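Bacterial bifunctional deaminase-reductase C-terminal domain-containing protein (Corynebacterium diphtheriae, PDB 2P4G) is probably an NADP-dependent reductase of the RibD C-terminal family, related to the pyrimidine reductases of riboflavin biosynthesis. Local coordinates at residues Ala40-Ile44 with Thr215-Ile221; Ile67-Gly71 with Val91-Ile97; Lys111-Lys117 with Ser137-Gln143; Thr173-Lys177 with Val199-Ala203. All blocks are in the same frame, centred on the assembly; numbering follows the deposited sequence.

Contacts 1 and 3 are buried pairings of parallel neighbours in one mixed beta-sheet, on opposite sides of the chain's centre, and rest on regular backbone hydrogen bonds. Contact 2 sets a helix against a loop and the start of the next helix, contact 4 a helix start against a helix, both by side-chain packing without direct hydrogen bonds between their segments; contact 2 is partly open to solvent, contact 4 buried. Contact 2 leads into contact 3, where V91 packs on L112. Contact 4 lies against one face of contact 3: L115 meets both L176 and V199. It also reaches contact 1, about 24 Å away between centres, because Y200 extends to A40 and shares an ethanediol with I41. Contact 1 alone borders the second subunit extensively.

Contact 1: residues Ala40-Ile44 with Thr215-Ile221. With EDO (1,2-ethanediol), chain L.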
loop_
_atom_site.group_PDB
_atom_site.type_symbol
_atom_site.label_atom_id
_atom_site.label_comp_id
_atom_site.label_asym_id
_atom_site.label_seq_id
_atom_site.Cartn_x
_atom_site.Cartn_y
_atom_site.Cartn_z
ATOM N N ALA A 40 -2.752 9.599 6.846
ATOM C CA ALA A 40 -2.896 8.169 7.102
ATOM C C ALA A 40 -1.538 7.463 7.080
ATOM O O ALA A 40 -0.556 8.000 6.557
ATOM C CB ALA A 40 -3.918 7.534 6.106
ATOM N N ILE A 41 -1.492 6.306 7.735
ATOM C CA ILE A 41 -0.335 5.423 7.743
ATOM C C ILE A 41 -0.761 4.034 7.258
ATOM O O ILE A 41 -1.863 3.575 7.530
ATOM C CB ILE A 41 0.339 5.379 9.176
ATOM C CG1 ILE A 41 1.678 4.627 9.134
ATOM C CG2 ILE A 41 -0.587 4.792 10.196
ATOM C CD1 ILE A 41 2.555 4.894 10.353
ATOM N N THR A 42 0.118 3.360 6.531
ATOM C CA THR A 42 -0.194 2.050 5.979
ATOM C C THR A 42 1.069 1.202 5.918
ATOM O O THR A 42 2.171 1.732 5.774
ATOM C CB THR A 42 -0.792 2.190 4.536
ATOM O OG1 THR A 42 -1.153 0.900 4.033
ATOM C CG2 THR A 42 0.200 2.880 3.563
ATOM N N SER A 43 0.905 -0.111 6.052
ATOM C CA SER A 43 1.933 -1.049 5.637
ATOM C C SER A 43 2.091 -0.930 4.127
ATOM O O SER A 43 1.244 -0.328 3.442
ATOM C CB SER A 43 1.544 -2.457 6.053
ATOM O OG SER A 43 0.463 -2.956 5.300
ATOM N N ILE A 44 3.173 -1.476 3.587
ATOM C CA ILE A 44 3.389 -1.413 2.147
ATOM C C ILE A 44 2.302 -2.157 1.345
ATOM O O ILE A 44 2.039 -1.844 0.173
ATOM C CB ILE A 44 4.790 -1.911 1.725
ATOM C CG1 ILE A 44 4.985 -3.402 2.036
ATOM C CG2 ILE A 44 5.874 -1.020 2.361
ATOM C CD1 ILE A 44 5.845 -4.149 1.023
ATOM N N THR A 215 1.835 8.009 4.904
ATOM C CA THR A 215 3.078 7.438 5.366
ATOM C C THR A 215 3.034 5.947 5.073
ATOM O O THR A 215 2.074 5.280 5.438
ATOM C CB THR A 215 3.232 7.622 6.883
ATOM O OG1 THR A 215 3.146 9.018 7.184
ATOM C CG2 THR A 215 4.576 7.017 7.399
ATOM N N ILE A 216 4.078 5.437 4.421
ATOM C CA ILE A 216 4.192 4.014 4.099
ATOM C C ILE A 216 5.303 3.428 4.942
ATOM O O ILE A 216 6.485 3.797 4.803
ATOM C CB ILE A 216 4.482 3.783 2.630
ATOM C CG1 ILE A 216 3.411 4.495 1.788
ATOM C CG2 ILE A 216 4.535 2.266 2.344
ATOM C CD1 ILE A 216 3.869 4.940 0.456
ATOM N N ALA A 217 4.893 2.527 5.826
ATOM C CA ALA A 217 5.733 2.008 6.875
ATOM C C ALA A 217 6.440 0.786 6.344
ATOM O O ALA A 217 5.870 0.012 5.564
ATOM C CB ALA A 217 4.899 1.661 8.106
ATOM N N PRO A 218 7.716 0.614 6.739
ATOM C CA PRO A 218 8.513 -0.476 6.215
ATOM C C PRO A 218 8.076 -1.828 6.795
ATOM O O PRO A 218 8.866 -2.526 7.431
ATOM C CB PRO A 218 9.919 -0.093 6.670
ATOM C CG PRO A 218 9.690 0.610 7.982
ATOM C CD PRO A 218 8.468 1.423 7.725
ATOM N N ASN A 219 6.818 -2.197 6.602
ATOM C CA ASN A 219 6.380 -3.528 6.999
ATOM C C ASN A 219 5.319 -4.160 6.107
ATOM O O ASN A 219 4.637 -3.488 5.340
ATOM C CB ASN A 219 6.009 -3.592 8.490
ATOM C CG ASN A 219 5.251 -2.396 8.960
ATOM O OD1 ASN A 219 5.742 -1.604 9.784
ATOM N ND2 ASN A 219 4.046 -2.238 8.437
ATOM N N ILE A 220 5.266 -5.484 6.168
ATOM C CA ILE A 220 4.304 -6.301 5.430
ATOM C C ILE A 220 3.415 -6.954 6.454
ATOM O O ILE A 220 3.909 -7.522 7.387
ATOM C CB ILE A 220 4.992 -7.428 4.666
ATOM C CG1 ILE A 220 5.911 -6.844 3.583
ATOM C CG2 ILE A 220 3.956 -8.407 4.138
ATOM C CD1 ILE A 220 6.599 -7.869 2.721
ATOM N N ILE A 221 2.106 -6.852 6.271
ATOM C CA ILE A 221 1.113 -7.437 7.178
ATOM C C ILE A 221 0.128 -8.262 6.348
ATOM O O ILE A 221 -0.620 -7.707 5.523
ATOM C CB ILE A 221 0.363 -6.339 7.952
ATOM C CG1 ILE A 221 1.376 -5.485 8.759
ATOM C CG2 ILE A 221 -0.703 -6.970 8.853
ATOM C CD1 ILE A 221 0.839 -4.161 9.307
HETATM C C1 EDO L . -4.200 4.877 9.417
HETATM O O1 EDO L . -3.786 6.254 9.449
HETATM C C2 EDO L . -5.328 4.663 10.427
HETATM O O2 EDO L . -6.544 5.212 9.910
#
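I41 and T42 pair in parallel with T215 and I216 in the central sheet of this dihydrofolate reductase-like fold. The backbone ladder is formed by T215 N to A40 O, T42 N to T215 O at 3.0 Å, and A217 N to T42 O at 2.8 Å. Beyond the ladder, I44 N reaches N219 O (3.0 Å), after the chain has bent at an inverse gamma turn centred on P218.

Apolar contacts lie on both faces. I41 CG1 approaches T215 CB on one; on the other, T42 and I216 point the same way, with T42 CG2 4.0 Å from I216 CG1. I44 crosses I216 at about a right angle, its CG2 3.5 Å from I216 CG2, while CD1 at the other branch end meets I220 CG1. N219 to I221 pair antiparallel with a strand of the second subunit, carrying the sheet across the interface.

Among the polar groups, S43 OG is bonded to N45 and S47, and T215 OG1 to D62. N219 ND2 is buried without a polar partner, 3.5 Å from S43 CB. T42 OG1, anti to its own N (chi1 -177°), donates in the carbonyl plane to a lone pair of S43 O, 2.8 Å away.

Contact 2: residues Ile67-Gly71 with Val91-Ile97. With EDO (1,2-ethanediol), chain G.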
loop_
_atom_site.group_PDB
_atom_site.type_symbol
_atom_site.label_atom_id
_atom_site.label_comp_id
_atom_site.label_asym_id
_atom_site.label_seq_id
_atom_site.Cartn_x
_atom_site.Cartn_y
_atom_site.Cartn_z
ATOM N N ILE A 67 1.448 16.175 14.155
ATOM C CA ILE A 67 1.364 17.414 14.934
ATOM C C ILE A 67 1.455 18.635 14.023
ATOM O O ILE A 67 0.717 19.603 14.203
ATOM C CB ILE A 67 2.454 17.483 16.024
ATOM C CG1 ILE A 67 2.212 16.410 17.086
ATOM C CG2 ILE A 67 2.476 18.850 16.701
ATOM C CD1 ILE A 67 0.849 16.384 17.579
ATOM N N GLN A 68 2.353 18.577 13.049
ATOM C CA GLN A 68 2.518 19.672 12.070
ATOM C C GLN A 68 1.196 19.924 11.336
ATOM O O GLN A 68 0.777 21.066 11.181
ATOM C CB GLN A 68 3.639 19.343 11.067
ATOM C CG GLN A 68 4.112 20.508 10.252
ATOM C CD GLN A 68 5.045 21.407 11.034
ATOM O OE1 GLN A 68 4.631 22.420 11.598
ATOM N NE2 GLN A 68 6.307 21.022 11.096
ATOM N N LEU A 69 0.533 18.849 10.920
ATOM C CA LEU A 69 -0.735 18.955 10.173
ATOM C C LEU A 69 -1.863 19.445 11.069
ATOM O O LEU A 69 -2.696 20.247 10.653
ATOM C CB LEU A 69 -1.107 17.622 9.493
ATOM C CG LEU A 69 -2.286 17.693 8.491
ATOM C CD1 LEU A 69 -2.050 18.659 7.320
ATOM C CD2 LEU A 69 -2.660 16.322 7.968
ATOM N N ARG A 70 -1.841 19.011 12.317
ATOM C CA ARG A 70 -2.710 19.584 13.338
ATOM C C ARG A 70 -2.509 21.081 13.540
ATOM O O ARG A 70 -3.472 21.797 13.792
ATOM C CB ARG A 70 -2.547 18.847 14.676
ATOM C CG ARG A 70 -3.238 17.493 14.683
ATOM C CD ARG A 70 -3.159 16.810 16.043
ATOM N NE ARG A 70 -4.116 15.707 16.076
ATOM C CZ ARG A 70 -4.663 15.210 17.180
ATOM N NH1 ARG A 70 -4.338 15.679 18.375
ATOM N NH2 ARG A 70 -5.552 14.237 17.079
ATOM N N GLY A 71 -1.270 21.547 13.421
ATOM C CA GLY A 71 -0.970 22.959 13.492
ATOM C C GLY A 71 -1.495 23.744 12.312
ATOM O O GLY A 71 -1.705 24.949 12.416
ATOM N N VAL A 91 -6.489 17.732 22.281
ATOM C CA VAL A 91 -5.507 18.168 21.324
ATOM C C VAL A 91 -4.479 19.050 22.018
ATOM O O VAL A 91 -4.824 19.936 22.828
ATOM C CB VAL A 91 -6.172 18.877 20.147
ATOM C CG1 VAL A 91 -5.134 19.499 19.217
ATOM C CG2 VAL A 91 -7.089 17.889 19.393
ATOM N N VAL A 92 -3.202 18.753 21.740
ATOM C CA VAL A 92 -2.070 19.588 22.201
ATOM C C VAL A 92 -1.266 20.044 20.996
ATOM O O VAL A 92 -1.162 19.330 20.002
ATOM C CB VAL A 92 -1.099 18.842 23.205
ATOM C CG1 VAL A 92 -1.837 18.367 24.439
ATOM C CG2 VAL A 92 -0.446 17.656 22.532
ATOM N N LEU A 93 -0.681 21.228 21.098
ATOM C CA LEU A 93 0.288 21.699 20.107
ATOM C C LEU A 93 1.486 22.330 20.796
ATOM O O LEU A 93 1.364 22.888 21.892
ATOM C CB LEU A 93 -0.340 22.715 19.128
ATOM C CG LEU A 93 -1.358 22.228 18.098
ATOM C CD1 LEU A 93 -1.976 23.430 17.413
ATOM C CD2 LEU A 93 -0.707 21.311 17.081
ATOM N N PRO A 94 2.657 22.253 20.147
ATOM C CA PRO A 94 3.842 22.900 20.660
ATOM C C PRO A 94 3.672 24.403 20.883
ATOM O O PRO A 94 2.950 25.096 20.172
ATOM C CB PRO A 94 4.879 22.640 19.577
ATOM C CG PRO A 94 4.410 21.448 18.876
ATOM C CD PRO A 94 2.937 21.506 18.910
ATOM N N HIS A 95 4.339 24.878 21.905
ATOM C CA HIS A 95 4.228 26.257 22.306
ATOM C C HIS A 95 4.431 27.180 21.084
ATOM O O HIS A 95 3.688 28.145 20.901
ATOM C CB HIS A 95 5.278 26.519 23.378
ATOM C CG HIS A 95 5.287 27.912 23.869
ATOM N ND1 HIS A 95 6.130 28.870 23.354
ATOM C CD2 HIS A 95 4.560 28.515 24.840
ATOM C CE1 HIS A 95 5.927 30.007 23.998
ATOM N NE2 HIS A 95 4.972 29.821 24.896
ATOM N N GLY A 96 5.439 26.855 20.269
ATOM C CA GLY A 96 5.780 27.628 19.078
ATOM C C GLY A 96 4.643 27.687 18.071
ATOM O O GLY A 96 4.263 28.762 17.612
ATOM N N ILE A 97 4.079 26.538 17.738
ATOM C CA ILE A 97 3.002 26.498 16.736
ATOM C C ILE A 97 1.784 27.329 17.179
ATOM O O ILE A 97 1.335 28.199 16.435
ATOM C CB ILE A 97 2.579 25.073 16.419
ATOM C CG1 ILE A 97 3.761 24.299 15.809
ATOM C CG2 ILE A 97 1.392 25.082 15.464
ATOM C CD1 ILE A 97 3.372 22.873 15.205
HETATM C C1 EDO G . -4.089 14.286 22.002
HETATM O O1 EDO G . -2.884 13.820 22.620
HETATM C C2 EDO G . -4.669 13.424 20.846
HETATM O O2 EDO G . -5.885 14.007 20.217
HETATM O O HOH W 1 -2.151 16.943 19.635
#
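I67 and P94 make a tight apolar contact where helix 60-72 meets the chain leading into helix 95-103. I67 CG2 presses on P94 CD at 3.5 Å, closer than usual van der Waals contact, the two side chains crossing at a slant. L93 reaches in with one methyl: its CD2 lies 3.6 Å from I67 O and also touches G71 N and R70 CB, so it rests over the helix backbone. I97, in the first turn of helix 95-103, brings CG2 to G71 CA (3.7 Å). The bare glycine lets the isoleucine sit directly against the main chain there. The other end of I97, CD1, meets Q68 OE1; the amide nitrogen of that glutamine is bonded to T18.

The polar part is indirect and centres on R70. Its chain is extended from CG to NE and carries the guanidinium past V91, whose CG2 lies 3.7 Å from NH1. NH1 donates to a water at 2.8 Å, and V92 N donates to the same water, which thereby bridges helix and loop. An ethanediol, probably from the crystallisation liquor, lies at the guanidinium edge in its plane: O2 accepts from NH1 at 2.9 Å and from NH2 at 3.2 Å. R70 NE forms a salt bridge with E194, fixing the group from another direction.

P94 occupies the N-cap position of helix 95-103. Helix 60-72 lies on the sheet, with L69 on strand 35-43, and residues 91-94 run beside it, with V91 on I76 of strand 75-79, as in the helical layer of an alpha/beta fold.

Contact 3: residues Lys111-Lys117 with Ser137-Gln143. With EDO (1,2-ethanediol), chain N.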
loop_
_atom_site.group_PDB
_atom_site.type_symbol
_atom_site.label_atom_id
_atom_site.label_comp_id
_atom_site.label_asym_id
_atom_site.label_seq_id
_atom_site.Cartn_x
_atom_site.Cartn_y
_atom_site.Cartn_z
ATOM N N LYS A 111 -10.251 22.255 16.463
ATOM C CA LYS A 111 -11.376 21.595 17.087
ATOM C C LYS A 111 -11.330 20.124 16.764
ATOM O O LYS A 111 -11.353 19.724 15.593
ATOM C CB LYS A 111 -12.705 22.183 16.577
ATOM C CG LYS A 111 -13.958 21.691 17.301
ATOM C CD LYS A 111 -13.997 22.216 18.716
ATOM C CE LYS A 111 -15.268 21.834 19.481
ATOM N NZ LYS A 111 -15.209 22.361 20.884
ATOM N N LEU A 112 -11.294 19.306 17.804
ATOM C CA LEU A 112 -11.399 17.865 17.631
ATOM C C LEU A 112 -12.847 17.470 17.439
ATOM O O LEU A 112 -13.692 17.756 18.288
ATOM C CB LEU A 112 -10.814 17.131 18.844
ATOM C CG LEU A 112 -10.767 15.617 18.809
ATOM C CD1 LEU A 112 -9.940 15.090 17.605
ATOM C CD2 LEU A 112 -10.214 15.113 20.143
ATOM N N THR A 113 -13.106 16.778 16.334
ATOM C CA THR A 113 -14.451 16.356 15.923
ATOM C C THR A 113 -14.494 14.837 15.805
ATOM O O THR A 113 -13.727 14.227 15.042
ATOM C CB THR A 113 -14.865 17.004 14.572
ATOM O OG1 THR A 113 -14.682 18.414 14.664
ATOM C CG2 THR A 113 -16.335 16.703 14.207
ATOM N N LEU A 114 -15.376 14.239 16.597
ATOM C CA LEU A 114 -15.416 12.796 16.753
ATOM C C LEU A 114 -16.688 12.283 16.171
ATOM O O LEU A 114 -17.780 12.768 16.522
ATOM C CB LEU A 114 -15.372 12.413 18.232
ATOM C CG LEU A 114 -14.127 12.818 19.013
ATOM C CD1 LEU A 114 -14.330 12.423 20.494
ATOM C CD2 LEU A 114 -12.840 12.167 18.420
ATOM N N LEU A 115 -16.547 11.338 15.244
ATOM C CA LEU A 115 -17.671 10.710 14.586
ATOM C C LEU A 115 -17.996 9.404 15.302
ATOM O O LEU A 115 -17.164 8.498 15.389
ATOM C CB LEU A 115 -17.310 10.420 13.130
ATOM C CG LEU A 115 -16.795 11.587 12.288
ATOM C CD1 LEU A 115 -16.604 11.136 10.841
ATOM C CD2 LEU A 115 -17.715 12.771 12.342
ATOM N N SER A 116 -19.210 9.301 15.816
ATOM C CA SER A 116 -19.602 8.170 16.643
ATOM C C SER A 116 -21.049 7.823 16.443
ATOM O O SER A 116 -21.963 8.554 16.898
ATOM C CB SER A 116 -19.374 8.504 18.131
ATOM O OG SER A 116 -19.804 7.427 18.951
ATOM N N LYS A 117 -21.295 6.689 15.822
ATOM C CA LYS A 117 -22.669 6.247 15.698
ATOM C C LYS A 117 -23.203 5.642 16.994
ATOM O O LYS A 117 -24.362 5.824 17.309
ATOM C CB LYS A 117 -22.844 5.323 14.480
ATOM C CG LYS A 117 -22.630 6.081 13.123
ATOM C CD LYS A 117 -23.110 5.295 11.901
ATOM C CE LYS A 117 -22.262 5.608 10.659
ATOM N NZ LYS A 117 -22.950 5.200 9.381
ATOM N N SER A 137 -12.801 20.617 24.280
ATOM C CA SER A 137 -13.963 19.737 24.212
ATOM C C SER A 137 -14.258 19.300 22.756
ATOM O O SER A 137 -14.248 20.119 21.846
ATOM C CB SER A 137 -15.192 20.450 24.818
ATOM O OG SER A 137 -16.271 19.554 25.058
ATOM N N PRO A 138 -14.506 18.006 22.536
ATOM C CA PRO A 138 -14.701 17.517 21.192
ATOM C C PRO A 138 -16.115 17.744 20.709
ATOM O O PRO A 138 -17.056 17.633 21.489
ATOM C CB PRO A 138 -14.491 16.019 21.344
ATOM C CG PRO A 138 -14.950 15.726 22.727
ATOM C CD PRO A 138 -14.589 16.914 23.530
ATOM N N LEU A 139 -16.255 18.031 19.417
ATOM C CA LEU A 139 -17.544 18.105 18.799
ATOM C C LEU A 139 -17.877 16.649 18.416
ATOM O O LEU A 139 -17.144 16.012 17.661
ATOM C CB LEU A 139 -17.483 19.031 17.580
ATOM C CG LEU A 139 -18.736 19.170 16.717
ATOM C CD1 LEU A 139 -19.920 19.682 17.537
ATOM C CD2 LEU A 139 -18.435 20.070 15.498
ATOM N N VAL A 140 -18.963 16.117 18.968
ATOM C CA VAL A 140 -19.384 14.760 18.650
ATOM C C VAL A 140 -20.452 14.807 17.567
ATOM O O VAL A 140 -21.407 15.578 17.665
ATOM C CB VAL A 140 -19.888 14.004 19.887
ATOM C CG1 VAL A 140 -20.409 12.579 19.488
ATOM C CG2 VAL A 140 -18.765 13.924 20.899
ATOM N N ILE A 141 -20.250 14.010 16.519
ATOM C CA ILE A 141 -21.200 13.910 15.415
ATOM C C ILE A 141 -21.715 12.459 15.370
ATOM O O ILE A 141 -20.953 11.526 15.161
ATOM C CB ILE A 141 -20.571 14.267 14.034
ATOM C CG1 ILE A 141 -19.838 15.623 14.065
ATOM C CG2 ILE A 141 -21.642 14.201 12.920
ATOM C CD1 ILE A 141 -20.705 16.815 14.202
ATOM N N THR A 142 -23.016 12.299 15.563
ATOM C CA THR A 142 -23.655 11.008 15.561
ATOM C C THR A 142 -24.891 11.034 14.644
ATOM O O THR A 142 -25.102 11.979 13.879
ATOM C CB THR A 142 -24.011 10.605 17.007
ATOM O OG1 THR A 142 -24.565 9.287 17.012
ATOM C CG2 THR A 142 -24.985 11.581 17.627
ATOM N N GLN A 143 -25.704 9.995 14.719
ATOM C CA GLN A 143 -26.865 9.867 13.862
ATOM C C GLN A 143 -28.012 9.305 14.680
ATOM O O GLN A 143 -27.789 8.502 15.557
ATOM C CB GLN A 143 -26.501 8.926 12.715
ATOM C CG GLN A 143 -27.477 8.898 11.574
ATOM C CD GLN A 143 -26.838 8.472 10.251
ATOM O OE1 GLN A 143 -25.823 7.756 10.210
ATOM N NE2 GLN A 143 -27.444 8.913 9.156
HETATM C C1 EDO N . -16.480 5.144 15.020
HETATM O O1 EDO N . -15.187 5.076 14.403
HETATM C C2 EDO N . -17.527 5.552 13.986
HETATM O O2 EDO N . -18.841 5.370 14.545
HETATM O O HOH W 2 -24.750 6.527 7.692
#
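K111 arches across the start of two parallel strands to grip the backbone of S137. CB leaves the strand with CG anti to the backbone N (chi1 -172°), and a bend at chi2 (69°) turns the chain toward the partner segment. CD comes within 3.8 Å of S137 O; CE lies 3.1 Å from that oxygen and also approaches L139 CB at 4.0 Å. The tip, NZ, donates to S137 O at 2.6 Å, tilted 27° from the carbonyl plane.

Beyond this lysine the strands are joined by a regular ladder: L139 N to L112 O, L114 N to L139 O, I141 N to L114 O and S116 N to I141 O. The CA hydrogens of T113, V140 and L115 add weaker contacts to the carbonyl oxygens. On one face T113 CG2 meets I141 CG1 (3.7 Å), and L115 CD2 lies alongside I141 CB (3.6 Å). On the other, L114 CD1 packs obliquely on P138 CB at 3.7 Å.

At the far end K117 and Q143 lie side by side, pointing the same way. A water accepts from K117 NZ at 2.8 Å and donates to Q143 OE1, joining the two tips, while Q143 NE2 is bonded to P170 O. T142 OG1 is hydrogen-bonded to W152 NE1.

Strand 75-79 pairs with 111-115 on its other side, and strand 166-169 flanks 139-143, so both strands are interior. Helix 175-184 covers the face of T113, L115 and I141, with L183 against T113 and A179 against L115 and I141.

Contact 4: residues Thr173-Lys177 with Val199-Ala203; sequences TNPLK and VYRQA. With EDO (1,2-ethanediol), chain L.
L176 meets Q202 and its neighbours where the start of helix 175-184 comes up to helix 197-206, and the two residues before it, N174 and P175, lie beside the end of the Q202 side chain. N174 is the N-cap residue: its CG stands anti to the backbone N (chi1 -172°), which brings OD1 back over the first turn to accept a weak hydrogen bond from L176 N at 3.1 Å. P175 follows as the first residue of the helix.

L176 carries most of the contact. Its side chain reaches between V199, Q202 and A203, and CD1 does the touching. This methyl lies 3.2 Å from V199 O and 3.1 Å from A203 N, against the helical turn closed by the backbone bond from A203 N to V199 O. It also meets Q202 CB at 3.4 Å and A203 CB at 3.5 Å, while the sister methyl CD2 approaches V199 CG1 at 4.2 Å. On the sheet side, L115 of strand 111-115 touches both L176 and V199.

On the far side of helix 197-206, Y200 turns away from this contact; its OH is bonded to I39 O and accepts from ethanediol O1 at 3.0 Å. The arrangement is typical of a layered alpha/beta fold: two helices on one face of a largely parallel sheet, joined through strand 190-195, meet through L176, from the first turn of helix 175-184, against the 199-203 turn of helix 197-206, next to the strands.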
loop_
_atom_site.group_PDB
_atom_site.type_symbol
_atom_site.label_atom_id
_atom_site.label_comp_id
_atom_site.label_asym_id
_atom_site.label_seq_id
_atom_site.Cartn_x
_atom_site.Cartn_y
_atom_site.Cartn_z
ATOM N N THR A 173 -29.089 11.009 6.409
ATOM C CA THR A 173 -27.923 11.815 6.034
ATOM C C THR A 173 -26.559 11.114 6.139
ATOM O O THR A 173 -26.430 10.032 6.713
ATOM C CB THR A 173 -27.864 13.064 6.924
ATOM O OG1 THR A 173 -27.842 12.652 8.297
ATOM C CG2 THR A 173 -29.068 13.963 6.687
ATOM N N ASN A 174 -25.542 11.762 5.577
ATOM C CA ASN A 174 -24.165 11.295 5.657
ATOM C C ASN A 174 -23.433 12.067 6.764
ATOM O O ASN A 174 -23.335 13.283 6.692
ATOM C CB ASN A 174 -23.468 11.509 4.309
ATOM C CG ASN A 174 -22.085 10.882 4.246
ATOM O OD1 ASN A 174 -21.354 10.810 5.239
ATOM N ND2 ASN A 174 -21.711 10.435 3.061
ATOM N N PRO A 175 -22.898 11.363 7.774
ATOM C CA PRO A 175 -22.281 12.029 8.931
ATOM C C PRO A 175 -21.040 12.871 8.611
ATOM O O PRO A 175 -20.833 13.886 9.249
ATOM C CB PRO A 175 -21.880 10.856 9.831
ATOM C CG PRO A 175 -21.691 9.717 8.891
ATOM C CD PRO A 175 -22.797 9.897 7.888
ATOM N N LEU A 176 -20.215 12.443 7.657
ATOM C CA LEU A 176 -19.082 13.254 7.186
ATOM C C LEU A 176 -19.528 14.560 6.537
ATOM O O LEU A 176 -18.950 15.601 6.809
ATOM C CB LEU A 176 -18.200 12.494 6.194
ATOM C CG LEU A 176 -16.925 11.890 6.761
ATOM C CD1 LEU A 176 -16.160 11.157 5.666
ATOM C CD2 LEU A 176 -16.049 12.972 7.401
ATOM N N LYS A 177 -20.523 14.495 5.661
ATOM C CA LYS A 177 -21.108 15.689 5.045
ATOM C C LYS A 177 -21.588 16.628 6.143
ATOM O O LYS A 177 -21.376 17.845 6.089
ATOM C CB LYS A 177 -22.273 15.287 4.129
ATOM C CG LYS A 177 -23.342 16.354 3.864
ATOM C CD LYS A 177 -22.880 17.434 2.887
ATOM C CE LYS A 177 -24.060 18.119 2.222
ATOM N NZ LYS A 177 -23.610 19.104 1.207
ATOM N N VAL A 199 -13.805 6.272 7.483
ATOM C CA VAL A 199 -13.925 7.706 7.421
ATOM C C VAL A 199 -13.199 8.217 6.169
ATOM O O VAL A 199 -13.763 8.986 5.396
ATOM C CB VAL A 199 -13.399 8.349 8.732
ATOM C CG1 VAL A 199 -13.525 9.860 8.710
ATOM C CG2 VAL A 199 -14.154 7.774 9.929
ATOM N N TYR A 200 -11.978 7.753 5.950
ATOM C CA TYR A 200 -11.266 8.002 4.685
ATOM C C TYR A 200 -12.144 7.641 3.511
ATOM O O TYR A 200 -12.298 8.413 2.570
ATOM C CB TYR A 200 -10.001 7.149 4.575
ATOM C CG TYR A 200 -8.936 7.394 5.609
ATOM C CD1 TYR A 200 -8.612 8.671 6.028
ATOM C CD2 TYR A 200 -8.192 6.349 6.110
ATOM C CE1 TYR A 200 -7.619 8.885 6.946
ATOM C CE2 TYR A 200 -7.204 6.567 7.043
ATOM C CZ TYR A 200 -6.929 7.828 7.459
ATOM O OH TYR A 200 -5.928 8.044 8.392
ATOM N N ARG A 201 -12.732 6.453 3.586
ATOM C CA ARG A 201 -13.599 5.934 2.529
ATOM C C ARG A 201 -14.799 6.833 2.256
ATOM O O ARG A 201 -15.070 7.184 1.108
ATOM C CB ARG A 201 -14.063 4.527 2.912
ATOM C CG ARG A 201 -14.906 3.774 1.857
ATOM C CD ARG A 201 -14.239 3.737 0.499
ATOM N NE ARG A 201 -14.836 2.751 -0.415
ATOM C CZ ARG A 201 -14.657 1.434 -0.320
ATOM N NH1 ARG A 201 -13.902 0.940 0.647
ATOM N NH2 ARG A 201 -15.233 0.600 -1.184
ATOM N N GLN A 202 -15.533 7.187 3.304
ATOM C CA GLN A 202 -16.710 8.048 3.143
ATOM C C GLN A 202 -16.308 9.403 2.555
ATOM O O GLN A 202 -17.028 9.944 1.744
ATOM C CB GLN A 202 -17.440 8.250 4.484
ATOM C CG GLN A 202 -18.156 7.003 5.042
ATOM C CD GLN A 202 -18.650 7.163 6.507
ATOM O OE1 GLN A 202 -17.860 7.164 7.470
ATOM N NE2 GLN A 202 -19.974 7.301 6.662
ATOM N N ALA A 203 -15.144 9.924 2.952
ATOM C CA ALA A 203 -14.669 11.242 2.504
ATOM C C ALA A 203 -14.253 11.247 1.027
ATOM O O ALA A 203 -14.565 12.171 0.285
ATOM C CB ALA A 203 -13.490 11.704 3.398
HETATM C C1 EDO L . -4.200 4.877 9.417
HETATM O O1 EDO L . -3.786 6.254 9.449
HETATM C C2 EDO L . -5.328 4.663 10.427
HETATM O O2 EDO L . -6.544 5.212 9.910
#